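Local coordinates for GTP-binding protein (Pyrococcus horikoshii, PDB 1WXQ) that probably binds GTP and may hydrolyse nucleotides as an Obg-like P-loop GTPase, although its cellular role is unknown, at residues Thr42-Thr46 with Ile309-Phe314; Trp141-Leu146 with His171-Ile175; Lys163-Ala169 with Glu179-Trp183; Ile247-Ala253 with Thr303-Val308. One frame throughout, in Å; residues are numbered along the deposited sequence.

In the fold
From the N terminus, contact 1 opens on strand 39-47 and closes last, at helix 305-316, so its long loop encloses the other three. Contact 2 starts next, on helix 127-147, and closes after helix 164-171; contact 3 opens before that closure and ends on helix 179-188, so the two cross, and L146 packs on I168 where they meet. This pair ties together helices 127-147, 164-171 and 179-188 in the helical region between strands 104-110 and 217-222. Contact 4 follows in series, joining the end of strand 245-249 to the start of helix 305-316. That helix also serves contact 1, about 12 Å away between centres, and packs against both strands 39-47 and 245-249 of the same mixed sheet.

Contact 1 (Thr42-Thr46 with Ile309-Phe314); sequences TYAIT and INRVVF
N310 OD1 is gripped by two donors, each of them weakly. Across the contact the backbone N of I45 lies 3.4 Å from OD1 of N310, with an N-H...O angle of only 131°; the second donor is Q306 NE2, one turn earlier on the same helix. Q306 NE2 also binds Y43 O, so helix 305-316 holds two polar backbone groups of the strand. The CB of N310 does not face the strand squarely, yet with CG set anti to the carbonyl carbon (chi1 -72°) the amide swings in to meet I45. A leucine here would probably leave I45 N without its acceptor and Q306 NE2 with one partner fewer. The arrangement is alpha/beta packing: the helix crosses the strand at 81°, with axes 8.2 Å apart, and strand 39-47 runs antiparallel to 68-77, as the second and third strands do in Ras-like G domains. Beyond N310 the contact turns apolar. F314 reaches the strand with the far end of its ring, CZ lying 3.6 Å from T46 CB and 4.3 Å from A44 CB, while V313 CG1 meets A44 CB at 4.3 Å. The same ring makes a T-shaped stack with F386, in the TGS region. At the other end T42 and I309 meet tip to tip through OG1 and CD1; the hydroxyl's hydrogen-bond partner is A20 O.

Contact 2 (Trp141-Leu146 with His171-Ile175); sequences WIYGIL and HLSGI
Helix 127-147 passes alongside the segment where helix 164-171 gives way to a turn, with CA atoms 7.7 Å apart at I145 and L172; L172 is the first residue to leave helical geometry, and I175 N bonds back to L172 O. L172 lies at the centre of the contact, its two methyls meeting different partners. Its CD2 meets I142 CG2 at 3.9 Å and I145 CG2 at 4.1 Å, whereas CD1 meets the isobutyl group of L146, whose side chain crosses that of L172 at about a right angle. Farther along, CG1 of I175 packs 3.6 Å from CH2 of W141 as the two side chains slide past each other. With CG of H171 opposite its backbone N (chi1 -163°), the ring is carried to the end of helix 127-147, where I145 CG2 stands over it in an off-centre CH-pi contact, 4.2 Å from the centroid and 29° off the normal. CE1 of H171 also lies 3.2 Å from I145 O. With an alanine here, I145 CG2 would probably lose its CH-pi partner and I145 O its ring neighbour. Cohesion therefore rests on the fit of carbon surfaces, without any polar bond between the segments.

Contact 3 (Lys163-Ala169 with Glu179-Trp183); sequences KLESAIA and ENDVW
Two consecutive helices of the helical region between strands 104-110 and 217-222 meet here, in an arrangement consistent with the helical insertion of YchF-like GTPases. Helices 164-171 and 179-188 cross at 119°, with their axes 8.3 Å apart, and V182 fills the crossing. Its CG1, anti to the backbone N (chi1 175°), rests 3.5 Å from E165 CA and also touches I168 CB; CG2 faces the next turn, 4.0 Å from A169 CB. Beside this small apolar patch run the stems of two glutamates. E179 stretches out fully beyond CG, passing its CG 3.7 Å from E165 CB and leaving OE1 3.5 Å from S166 CB. The E165 chain instead bends at chi2, and its carboxylate comes alongside the W183 indole, OE1 being 3.3 Å from CD1, with the two planes 36° apart. I168 also packs on W198 and on F206 of helix 200-214. The charges are spaced out rather than paired: K163 NZ is 4.5 Å from E179 OE2, beyond a salt bridge, and E165 OE1 stands 5.9 Å from E179 OE2. Both glutamates belong to the first turns of their helices, where the helix dipoles would tend to favour negative charge, and the nearby lysine is likely to ease the repulsion between them.

Contact 4 (Ile247-Ala253 with Thr303-Val308); sequences IPTSAAA and TGVQEV
One backbone hydrogen bond joins the segments: S250 N donates to T303 O at 3.0 Å, nearly straight at 167°, tying the turn after strand 245-249 to the turn before helix 305-316. A second polar bond stays within the first segment, T249 OG1 giving its proton to P248 O at 2.8 Å from above the carbonyl plane. Two CA-H...O contacts supplement them, T249 CA with T303 O at 3.4 Å and G304 CA with P248 O at 3.6 Å. G304 has a positive phi, and a side chain there would run into P248 O. Apolar packing follows: I247 CB meets V308 CG2 at 3.9 Å, T249 CG2 meets V305 CG2 at 4.1 Å, and A253 CB touches T303 CG2. I247 CG2, anti to its amide nitrogen, also lies against the carboxylate end of E307, 3.6 Å from CD. The polar ends of N222 and D225, whose sequence matches the NKxD pattern of the G4 motif, hold A251 N and, weakly, S250 OG, consistent with S250 and A251 lying in a guanine-recognition loop. Strand 217-222 runs parallel beside strand 245-249, while F16 of helix 13-21 packs on both T249 and V305.

Contact 1 (Thr42-Thr46 with Ile309-Phe314)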
loop_
_atom_site.group_PDB
_atom_site.type_symbol
_atom_site.label_atom_id
_atom_site.label_comp_id
_atom_site.label_asym_id
_atom_site.label_seq_id
_atom_site.Cartn_x
_atom_site.Cartn_y
_atom_site.Cartn_z
ATOM N N THR A 42 8.791 -1.827 7.378
ATOM C CA THR A 42 9.540 -2.126 6.173
ATOM C C THR A 42 9.863 -0.742 5.640
ATOM O O THR A 42 9.648 0.245 6.345
ATOM C CB THR A 42 8.695 -2.926 5.160
ATOM O OG1 THR A 42 9.509 -3.268 4.034
ATOM C CG2 THR A 42 7.504 -2.117 4.690
ATOM N N TYR A 43 10.376 -0.658 4.420
ATOM C CA TYR A 43 10.837 0.653 3.981
ATOM C C TYR A 43 10.479 0.904 2.515
ATOM O O TYR A 43 10.303 -0.010 1.721
ATOM C CB TYR A 43 12.357 0.710 4.160
ATOM C CG TYR A 43 12.699 1.119 5.551
ATOM C CD1 TYR A 43 12.349 2.385 6.009
ATOM C CD2 TYR A 43 13.431 0.264 6.375
ATOM C CE1 TYR A 43 12.720 2.794 7.282
ATOM C CE2 TYR A 43 13.810 0.675 7.645
ATOM C CZ TYR A 43 13.461 1.934 8.097
ATOM O OH TYR A 43 13.815 2.338 9.369
ATOM N N ALA A 44 10.330 2.199 2.178
ATOM C CA ALA A 44 10.018 2.551 0.795
ATOM C C ALA A 44 11.188 3.279 0.130
ATOM O O ALA A 44 11.471 4.441 0.390
ATOM C CB ALA A 44 8.774 3.439 0.795
ATOM N N ILE A 45 11.900 2.533 -0.734
ATOM C CA ILE A 45 13.116 3.075 -1.331
ATOM C C ILE A 45 12.871 3.632 -2.736
ATOM O O ILE A 45 12.452 2.933 -3.649
ATOM C CB ILE A 45 14.147 1.948 -1.383
ATOM C CG1 ILE A 45 14.254 1.279 -0.010
ATOM C CG2 ILE A 45 15.531 2.520 -1.739
ATOM C CD1 ILE A 45 15.131 0.026 -0.035
ATOM N N THR A 46 13.223 4.902 -2.847
ATOM C CA THR A 46 13.175 5.614 -4.114
ATOM C C THR A 46 14.290 6.661 -4.062
ATOM O O THR A 46 14.983 6.773 -3.057
ATOM C CB THR A 46 11.794 6.272 -4.317
ATOM O OG1 THR A 46 11.717 6.854 -5.627
ATOM C CG2 THR A 46 11.552 7.338 -3.254
ATOM N N ILE A 309 6.790 -3.808 -2.605
ATOM C CA ILE A 309 6.534 -2.740 -1.638
ATOM C C ILE A 309 6.507 -1.351 -2.280
ATOM O O ILE A 309 5.695 -0.502 -1.897
ATOM C CB ILE A 309 7.556 -2.790 -0.484
ATOM C CG1 ILE A 309 7.368 -4.102 0.295
ATOM C CG2 ILE A 309 7.388 -1.580 0.417
ATOM C CD1 ILE A 309 8.413 -4.373 1.354
ATOM N N ASN A 310 7.371 -1.120 -3.266
ATOM C CA ASN A 310 7.367 0.170 -3.941
ATOM C C ASN A 310 6.072 0.304 -4.766
ATOM O O ASN A 310 5.499 1.397 -4.859
ATOM C CB ASN A 310 8.599 0.331 -4.868
ATOM C CG ASN A 310 9.925 0.525 -4.098
ATOM O OD1 ASN A 310 9.946 0.711 -2.867
ATOM N ND2 ASN A 310 11.037 0.485 -4.831
ATOM N N ARG A 311 5.597 -0.796 -5.354
ATOM C CA ARG A 311 4.384 -0.724 -6.170
ATOM C C ARG A 311 3.170 -0.474 -5.306
ATOM O O ARG A 311 2.219 0.177 -5.745
ATOM C CB ARG A 311 4.186 -2.001 -7.015
ATOM C CG ARG A 311 5.206 -2.174 -8.147
ATOM C CD ARG A 311 5.170 -1.002 -9.164
ATOM N NE ARG A 311 3.964 -1.015 -9.987
ATOM C CZ ARG A 311 3.755 -1.858 -11.000
ATOM N NH1 ARG A 311 4.673 -2.755 -11.329
ATOM N NH2 ARG A 311 2.616 -1.813 -11.672
ATOM N N VAL A 312 3.197 -0.976 -4.074
ATOM C CA VAL A 312 2.069 -0.744 -3.170
ATOM C C VAL A 312 1.991 0.740 -2.762
ATOM O O VAL A 312 0.945 1.377 -2.866
ATOM C CB VAL A 312 2.177 -1.574 -1.873
ATOM C CG1 VAL A 312 1.054 -1.173 -0.936
ATOM C CG2 VAL A 312 2.117 -3.062 -2.171
ATOM N N VAL A 313 3.122 1.270 -2.314
ATOM C CA VAL A 313 3.247 2.650 -1.851
ATOM C C VAL A 313 3.065 3.733 -2.913
ATOM O O VAL A 313 2.223 4.629 -2.764
ATOM C CB VAL A 313 4.637 2.862 -1.172
ATOM C CG1 VAL A 313 4.773 4.288 -0.662
ATOM C CG2 VAL A 313 4.802 1.877 -0.019
ATOM N N PHE A 314 3.869 3.638 -3.971
ATOM C CA PHE A 314 3.879 4.602 -5.070
ATOM C C PHE A 314 2.803 4.433 -6.146
ATOM O O PHE A 314 2.375 5.403 -6.763
ATOM C CB PHE A 314 5.243 4.564 -5.760
ATOM C CG PHE A 314 6.400 4.811 -4.839
ATOM C CD1 PHE A 314 6.398 5.907 -3.962
ATOM C CD2 PHE A 314 7.503 3.959 -4.854
ATOM C CE1 PHE A 314 7.484 6.150 -3.106
ATOM C CE2 PHE A 314 8.599 4.186 -4.009
ATOM C CZ PHE A 314 8.589 5.289 -3.130
#

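Contact 2 (Trp141-Leu146 with His171-Ile175)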
loop_
_atom_site.group_PDB
_atom_site.type_symbol
_atom_site.label_atom_id
_atom_site.label_comp_id
_atom_site.label_asym_id
_atom_site.label_seq_id
_atom_site.Cartn_x
_atom_site.Cartn_y
_atom_site.Cartn_z
ATOM N N TRP A 141 -17.151 -10.324 3.648
ATOM C CA TRP A 141 -16.948 -9.809 5.009
ATOM C C TRP A 141 -17.570 -8.386 5.171
ATOM O O TRP A 141 -18.314 -8.140 6.120
ATOM C CB TRP A 141 -15.459 -9.855 5.320
ATOM C CG TRP A 141 -15.041 -8.958 6.449
ATOM C CD1 TRP A 141 -15.540 -8.940 7.721
ATOM C CD2 TRP A 141 -14.028 -7.936 6.401
ATOM N NE1 TRP A 141 -14.903 -7.970 8.468
ATOM C CE2 TRP A 141 -13.972 -7.342 7.686
ATOM C CE3 TRP A 141 -13.162 -7.470 5.396
ATOM C CZ2 TRP A 141 -13.085 -6.304 7.995
ATOM C CZ3 TRP A 141 -12.274 -6.429 5.705
ATOM C CH2 TRP A 141 -12.246 -5.861 6.996
ATOM N N ILE A 142 -17.200 -7.483 4.243
ATOM C CA ILE A 142 -17.731 -6.135 4.085
ATOM C C ILE A 142 -19.238 -6.157 3.824
ATOM O O ILE A 142 -20.011 -5.393 4.384
ATOM C CB ILE A 142 -17.009 -5.471 2.911
ATOM C CG1 ILE A 142 -15.502 -5.711 3.014
ATOM C CG2 ILE A 142 -17.247 -3.950 2.944
ATOM C CD1 ILE A 142 -14.693 -4.660 2.249
ATOM N N TYR A 143 -19.639 -7.050 2.901
ATOM C CA TYR A 143 -21.057 -7.171 2.585
ATOM C C TYR A 143 -21.870 -7.577 3.816
ATOM O O TYR A 143 -22.965 -7.085 4.058
ATOM C CB TYR A 143 -21.207 -8.223 1.485
ATOM C CG TYR A 143 -22.601 -8.743 1.460
ATOM C CD1 TYR A 143 -23.616 -7.977 0.896
ATOM C CD2 TYR A 143 -22.884 -10.026 1.929
ATOM C CE1 TYR A 143 -24.898 -8.493 0.784
ATOM C CE2 TYR A 143 -24.168 -10.540 1.826
ATOM C CZ TYR A 143 -25.173 -9.777 1.259
ATOM O OH TYR A 143 -26.447 -10.294 1.121
ATOM N N GLY A 144 -21.402 -8.525 4.613
ATOM C CA GLY A 144 -22.175 -8.962 5.749
ATOM C C GLY A 144 -22.360 -7.827 6.740
ATOM O O GLY A 144 -23.415 -7.711 7.353
ATOM N N ILE A 145 -21.343 -6.980 6.904
ATOM C CA ILE A 145 -21.463 -5.880 7.846
ATOM C C ILE A 145 -22.568 -4.914 7.423
ATOM O O ILE A 145 -23.284 -4.393 8.266
ATOM C CB ILE A 145 -20.138 -5.135 8.009
ATOM C CG1 ILE A 145 -19.103 -6.075 8.625
ATOM C CG2 ILE A 145 -20.331 -3.920 8.902
ATOM C CD1 ILE A 145 -17.743 -5.421 8.874
ATOM N N LEU A 146 -22.716 -4.701 6.118
ATOM C CA LEU A 146 -23.757 -3.822 5.580
ATOM C C LEU A 146 -25.130 -4.495 5.574
ATOM O O LEU A 146 -26.117 -3.931 6.035
ATOM C CB LEU A 146 -23.412 -3.429 4.142
ATOM C CG LEU A 146 -22.167 -2.565 3.959
ATOM C CD1 LEU A 146 -21.688 -2.651 2.532
ATOM C CD2 LEU A 146 -22.482 -1.120 4.356
ATOM N N HIS A 171 -20.641 3.427 9.739
ATOM C CA HIS A 171 -20.847 2.005 9.916
ATOM C C HIS A 171 -19.655 1.176 9.482
ATOM O O HIS A 171 -19.407 0.127 10.062
ATOM C CB HIS A 171 -22.110 1.546 9.180
ATOM C CG HIS A 171 -22.619 0.215 9.632
ATOM N ND1 HIS A 171 -23.682 -0.420 9.031
ATOM C CD2 HIS A 171 -22.192 -0.617 10.612
ATOM C CE1 HIS A 171 -23.885 -1.586 9.615
ATOM N NE2 HIS A 171 -22.994 -1.731 10.578
ATOM N N LEU A 172 -18.909 1.626 8.480
ATOM C CA LEU A 172 -17.741 0.862 8.042
ATOM C C LEU A 172 -16.446 1.614 8.382
ATOM O O LEU A 172 -15.363 1.256 7.913
ATOM C CB LEU A 172 -17.833 0.546 6.540
ATOM C CG LEU A 172 -18.817 -0.565 6.130
ATOM C CD1 LEU A 172 -19.379 -0.239 4.767
ATOM C CD2 LEU A 172 -18.128 -1.941 6.130
ATOM N N SER A 173 -16.561 2.644 9.226
ATOM C CA SER A 173 -15.397 3.430 9.657
ATOM C C SER A 173 -14.315 2.516 10.213
ATOM O O SER A 173 -13.131 2.842 10.147
ATOM C CB SER A 173 -15.778 4.446 10.750
ATOM O OG SER A 173 -16.292 5.643 10.199
ATOM N N GLY A 174 -14.726 1.373 10.753
ATOM C CA GLY A 174 -13.766 0.449 11.327
ATOM C C GLY A 174 -12.781 -0.214 10.374
ATOM O O GLY A 174 -11.799 -0.827 10.807
ATOM N N ILE A 175 -13.027 -0.094 9.077
ATOM C CA ILE A 175 -12.143 -0.715 8.109
ATOM C C ILE A 175 -11.271 0.300 7.371
ATOM O O ILE A 175 -10.347 -0.065 6.650
ATOM C CB ILE A 175 -12.950 -1.570 7.102
ATOM C CG1 ILE A 175 -13.681 -2.687 7.851
ATOM C CG2 ILE A 175 -12.027 -2.206 6.069
ATOM C CD1 ILE A 175 -14.923 -2.236 8.582
#

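Contact 3 (Lys163-Ala169 with Glu179-Trp183)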
loop_
_atom_site.group_PDB
_atom_site.type_symbol
_atom_site.label_atom_id
_atom_site.label_comp_id
_atom_site.label_asym_id
_atom_site.label_seq_id
_atom_site.Cartn_x
_atom_site.Cartn_y
_atom_site.Cartn_z
ATOM N N LYS A 163 -27.401 11.587 6.175
ATOM C CA LYS A 163 -26.615 11.529 4.962
ATOM C C LYS A 163 -26.069 10.112 4.744
ATOM O O LYS A 163 -25.333 9.580 5.567
ATOM C CB LYS A 163 -25.524 12.612 5.139
ATOM C CG LYS A 163 -24.760 12.992 3.867
ATOM C CD LYS A 163 -25.488 14.077 3.035
ATOM C CE LYS A 163 -24.513 14.933 2.225
ATOM N NZ LYS A 163 -23.712 15.805 3.106
ATOM N N LEU A 164 -26.573 9.512 3.646
ATOM C CA LEU A 164 -26.353 8.085 3.420
ATOM C C LEU A 164 -24.869 7.708 3.404
ATOM O O LEU A 164 -24.409 6.857 4.155
ATOM C CB LEU A 164 -27.001 7.711 2.089
ATOM C CG LEU A 164 -26.816 6.232 1.749
ATOM C CD1 LEU A 164 -27.479 5.312 2.776
ATOM C CD2 LEU A 164 -27.408 5.857 0.391
ATOM N N GLU A 165 -24.135 8.534 2.663
ATOM C CA GLU A 165 -22.678 8.454 2.693
ATOM C C GLU A 165 -22.088 8.457 4.104
ATOM O O GLU A 165 -21.288 7.586 4.438
ATOM C CB GLU A 165 -22.056 9.588 1.871
ATOM C CG GLU A 165 -22.914 10.832 1.756
ATOM C CD GLU A 165 -23.974 10.717 0.669
ATOM O OE1 GLU A 165 -23.586 10.571 -0.516
ATOM O OE2 GLU A 165 -25.187 10.781 0.996
ATOM N N SER A 166 -22.484 9.416 4.933
ATOM C CA SER A 166 -21.961 9.501 6.299
ATOM C C SER A 166 -22.351 8.318 7.165
ATOM O O SER A 166 -21.554 7.835 7.965
ATOM C CB SER A 166 -22.435 10.796 6.981
ATOM O OG SER A 166 -22.138 10.780 8.378
ATOM N N ALA A 167 -23.583 7.855 7.010
ATOM C CA ALA A 167 -24.068 6.726 7.799
ATOM C C ALA A 167 -23.348 5.423 7.447
ATOM O O ALA A 167 -22.983 4.648 8.331
ATOM C CB ALA A 167 -25.572 6.566 7.607
ATOM N N ILE A 168 -23.165 5.164 6.157
ATOM C CA ILE A 168 -22.457 3.946 5.764
ATOM C C ILE A 168 -21.010 4.120 6.212
ATOM O O ILE A 168 -20.423 3.220 6.819
ATOM C CB ILE A 168 -22.511 3.718 4.236
ATOM C CG1 ILE A 168 -23.946 3.415 3.802
ATOM C CG2 ILE A 168 -21.592 2.599 3.851
ATOM C CD1 ILE A 168 -24.119 3.269 2.300
ATOM N N ALA A 169 -20.454 5.299 5.942
ATOM C CA ALA A 169 -19.078 5.604 6.323
ATOM C C ALA A 169 -18.829 5.337 7.795
ATOM O O ALA A 169 -17.814 4.730 8.154
ATOM C CB ALA A 169 -18.747 7.045 5.997
ATOM N N GLU A 179 -15.964 9.003 3.918
ATOM C CA GLU A 179 -17.250 9.379 3.435
ATOM C C GLU A 179 -17.068 9.670 1.948
ATOM O O GLU A 179 -18.045 9.669 1.214
ATOM C CB GLU A 179 -17.738 10.639 4.122
ATOM C CG GLU A 179 -19.116 11.025 3.630
ATOM C CD GLU A 179 -19.660 12.266 4.309
ATOM O OE1 GLU A 179 -19.591 12.350 5.563
ATOM O OE2 GLU A 179 -20.166 13.153 3.583
ATOM N N ASN A 180 -15.839 9.947 1.502
ATOM C CA ASN A 180 -15.606 10.220 0.082
ATOM C C ASN A 180 -15.590 8.917 -0.695
ATOM O O ASN A 180 -16.056 8.869 -1.830
ATOM C CB ASN A 180 -14.281 10.961 -0.147
ATOM C CG ASN A 180 -13.890 11.021 -1.620
ATOM O OD1 ASN A 180 -12.844 10.498 -2.025
ATOM N ND2 ASN A 180 -14.730 11.656 -2.429
ATOM N N ASP A 181 -15.057 7.861 -0.081
ATOM C CA ASP A 181 -14.995 6.560 -0.750
ATOM C C ASP A 181 -16.427 6.086 -0.975
ATOM O O ASP A 181 -16.766 5.561 -2.038
ATOM C CB ASP A 181 -14.235 5.523 0.097
ATOM C CG ASP A 181 -12.807 5.945 0.421
ATOM O OD1 ASP A 181 -12.124 6.498 -0.463
ATOM O OD2 ASP A 181 -12.355 5.711 1.562
ATOM N N VAL A 182 -17.262 6.291 0.037
ATOM C CA VAL A 182 -18.661 5.901 -0.029
ATOM C C VAL A 182 -19.362 6.698 -1.118
ATOM O O VAL A 182 -20.103 6.143 -1.930
ATOM C CB VAL A 182 -19.385 6.165 1.307
ATOM C CG1 VAL A 182 -20.847 5.858 1.165
ATOM C CG2 VAL A 182 -18.763 5.331 2.423
ATOM N N TRP A 183 -19.123 8.001 -1.143
ATOM C CA TRP A 183 -19.753 8.851 -2.143
ATOM C C TRP A 183 -19.470 8.374 -3.574
ATOM O O TRP A 183 -20.369 8.271 -4.401
ATOM C CB TRP A 183 -19.273 10.308 -1.984
ATOM C CG TRP A 183 -20.073 11.234 -2.814
ATOM C CD1 TRP A 183 -21.258 11.820 -2.472
ATOM C CD2 TRP A 183 -19.854 11.548 -4.190
ATOM N NE1 TRP A 183 -21.801 12.470 -3.556
ATOM C CE2 TRP A 183 -20.958 12.319 -4.627
ATOM C CE3 TRP A 183 -18.835 11.248 -5.104
ATOM C CZ2 TRP A 183 -21.074 12.790 -5.935
ATOM C CZ3 TRP A 183 -18.951 11.716 -6.408
ATOM C CH2 TRP A 183 -20.065 12.480 -6.808
#

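Contact 4 (Ile247-Ala253 with Thr303-Val308)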
loop_
_atom_site.group_PDB
_atom_site.type_symbol
_atom_site.label_atom_id
_atom_site.label_comp_id
_atom_site.label_asym_id
_atom_site.label_seq_id
_atom_site.Cartn_x
_atom_site.Cartn_y
_atom_site.Cartn_z
ATOM N N ILE A 247 4.002 -9.471 -9.284
ATOM C CA ILE A 247 5.450 -9.460 -9.401
ATOM C C ILE A 247 6.121 -10.744 -8.879
ATOM O O ILE A 247 5.827 -11.222 -7.779
ATOM C CB ILE A 247 5.982 -8.194 -8.673
ATOM C CG1 ILE A 247 5.451 -6.957 -9.416
ATOM C CG2 ILE A 247 7.515 -8.200 -8.583
ATOM C CD1 ILE A 247 5.485 -5.667 -8.594
ATOM N N PRO A 248 6.997 -11.352 -9.698
ATOM C CA PRO A 248 7.685 -12.578 -9.263
ATOM C C PRO A 248 8.510 -12.235 -8.036
ATOM O O PRO A 248 8.928 -11.086 -7.863
ATOM C CB PRO A 248 8.527 -12.963 -10.479
ATOM C CG PRO A 248 8.678 -11.689 -11.230
ATOM C CD PRO A 248 7.342 -11.027 -11.089
ATOM N N THR A 249 8.766 -13.222 -7.189
ATOM C CA THR A 249 9.467 -12.947 -5.952
ATOM C C THR A 249 10.090 -14.183 -5.291
ATOM O O THR A 249 9.552 -15.296 -5.394
ATOM C CB THR A 249 8.453 -12.267 -4.988
ATOM O OG1 THR A 249 8.553 -10.840 -5.114
ATOM C CG2 THR A 249 8.661 -12.697 -3.567
ATOM N N SER A 250 11.223 -13.973 -4.614
ATOM C CA SER A 250 11.922 -15.038 -3.908
ATOM C C SER A 250 12.206 -14.556 -2.490
ATOM O O SER A 250 13.281 -14.011 -2.189
ATOM C CB SER A 250 13.238 -15.399 -4.618
ATOM O OG SER A 250 13.001 -16.094 -5.838
ATOM N N ALA A 251 11.226 -14.773 -1.618
ATOM C CA ALA A 251 11.324 -14.337 -0.239
ATOM C C ALA A 251 12.506 -14.922 0.522
ATOM O O ALA A 251 13.281 -14.173 1.127
ATOM C CB ALA A 251 10.004 -14.641 0.494
ATOM N N ALA A 252 12.645 -16.247 0.502
ATOM C CA ALA A 252 13.735 -16.906 1.220
ATOM C C ALA A 252 15.068 -16.269 0.863
ATOM O O ALA A 252 15.928 -16.096 1.723
ATOM C CB ALA A 252 13.762 -18.406 0.909
ATOM N N ALA A 253 15.229 -15.904 -0.403
ATOM C CA ALA A 253 16.423 -15.227 -0.906
ATOM C C ALA A 253 16.715 -13.874 -0.235
ATOM O O ALA A 253 17.792 -13.646 0.287
ATOM C CB ALA A 253 16.315 -15.081 -2.426
ATOM N N THR A 303 15.226 -9.553 -5.849
ATOM C CA THR A 303 14.448 -10.576 -5.172
ATOM C C THR A 303 12.953 -10.328 -5.335
ATOM O O THR A 303 12.135 -11.150 -4.926
ATOM C CB THR A 303 14.807 -10.653 -3.671
ATOM O OG1 THR A 303 14.841 -9.327 -3.105
ATOM C CG2 THR A 303 16.177 -11.348 -3.498
ATOM N N GLY A 304 12.607 -9.195 -5.940
ATOM C CA GLY A 304 11.216 -8.881 -6.185
ATOM C C GLY A 304 10.470 -8.325 -4.994
ATOM O O GLY A 304 9.456 -7.632 -5.153
ATOM N N VAL A 305 10.964 -8.619 -3.797
ATOM C CA VAL A 305 10.312 -8.139 -2.587
ATOM C C VAL A 305 10.240 -6.627 -2.551
ATOM O O VAL A 305 9.163 -6.049 -2.383
ATOM C CB VAL A 305 11.034 -8.630 -1.337
ATOM C CG1 VAL A 305 10.408 -8.003 -0.101
ATOM C CG2 VAL A 305 10.958 -10.164 -1.274
ATOM N N GLN A 306 11.378 -5.976 -2.737
ATOM C CA GLN A 306 11.407 -4.519 -2.697
ATOM C C GLN A 306 10.490 -3.883 -3.736
ATOM O O GLN A 306 9.882 -2.836 -3.482
ATOM C CB GLN A 306 12.830 -4.010 -2.897
ATOM C CG GLN A 306 13.006 -2.536 -2.546
ATOM C CD GLN A 306 12.634 -2.229 -1.105
ATOM O OE1 GLN A 306 13.105 -2.886 -0.171
ATOM N NE2 GLN A 306 11.788 -1.227 -0.918
ATOM N N GLU A 307 10.413 -4.517 -4.902
ATOM C CA GLU A 307 9.586 -4.051 -6.018
ATOM C C GLU A 307 8.107 -4.033 -5.606
ATOM O O GLU A 307 7.384 -3.062 -5.842
ATOM C CB GLU A 307 9.784 -4.997 -7.209
ATOM C CG GLU A 307 9.416 -4.432 -8.563
ATOM C CD GLU A 307 9.531 -5.478 -9.667
ATOM O OE1 GLU A 307 10.494 -6.284 -9.615
ATOM O OE2 GLU A 307 8.671 -5.489 -10.580
ATOM N N VAL A 308 7.663 -5.119 -4.986
ATOM C CA VAL A 308 6.289 -5.209 -4.546
ATOM C C VAL A 308 5.935 -4.059 -3.597
ATOM O O VAL A 308 4.907 -3.401 -3.776
ATOM C CB VAL A 308 6.022 -6.545 -3.840
ATOM C CG1 VAL A 308 4.636 -6.528 -3.215
ATOM C CG2 VAL A 308 6.144 -7.691 -4.839
#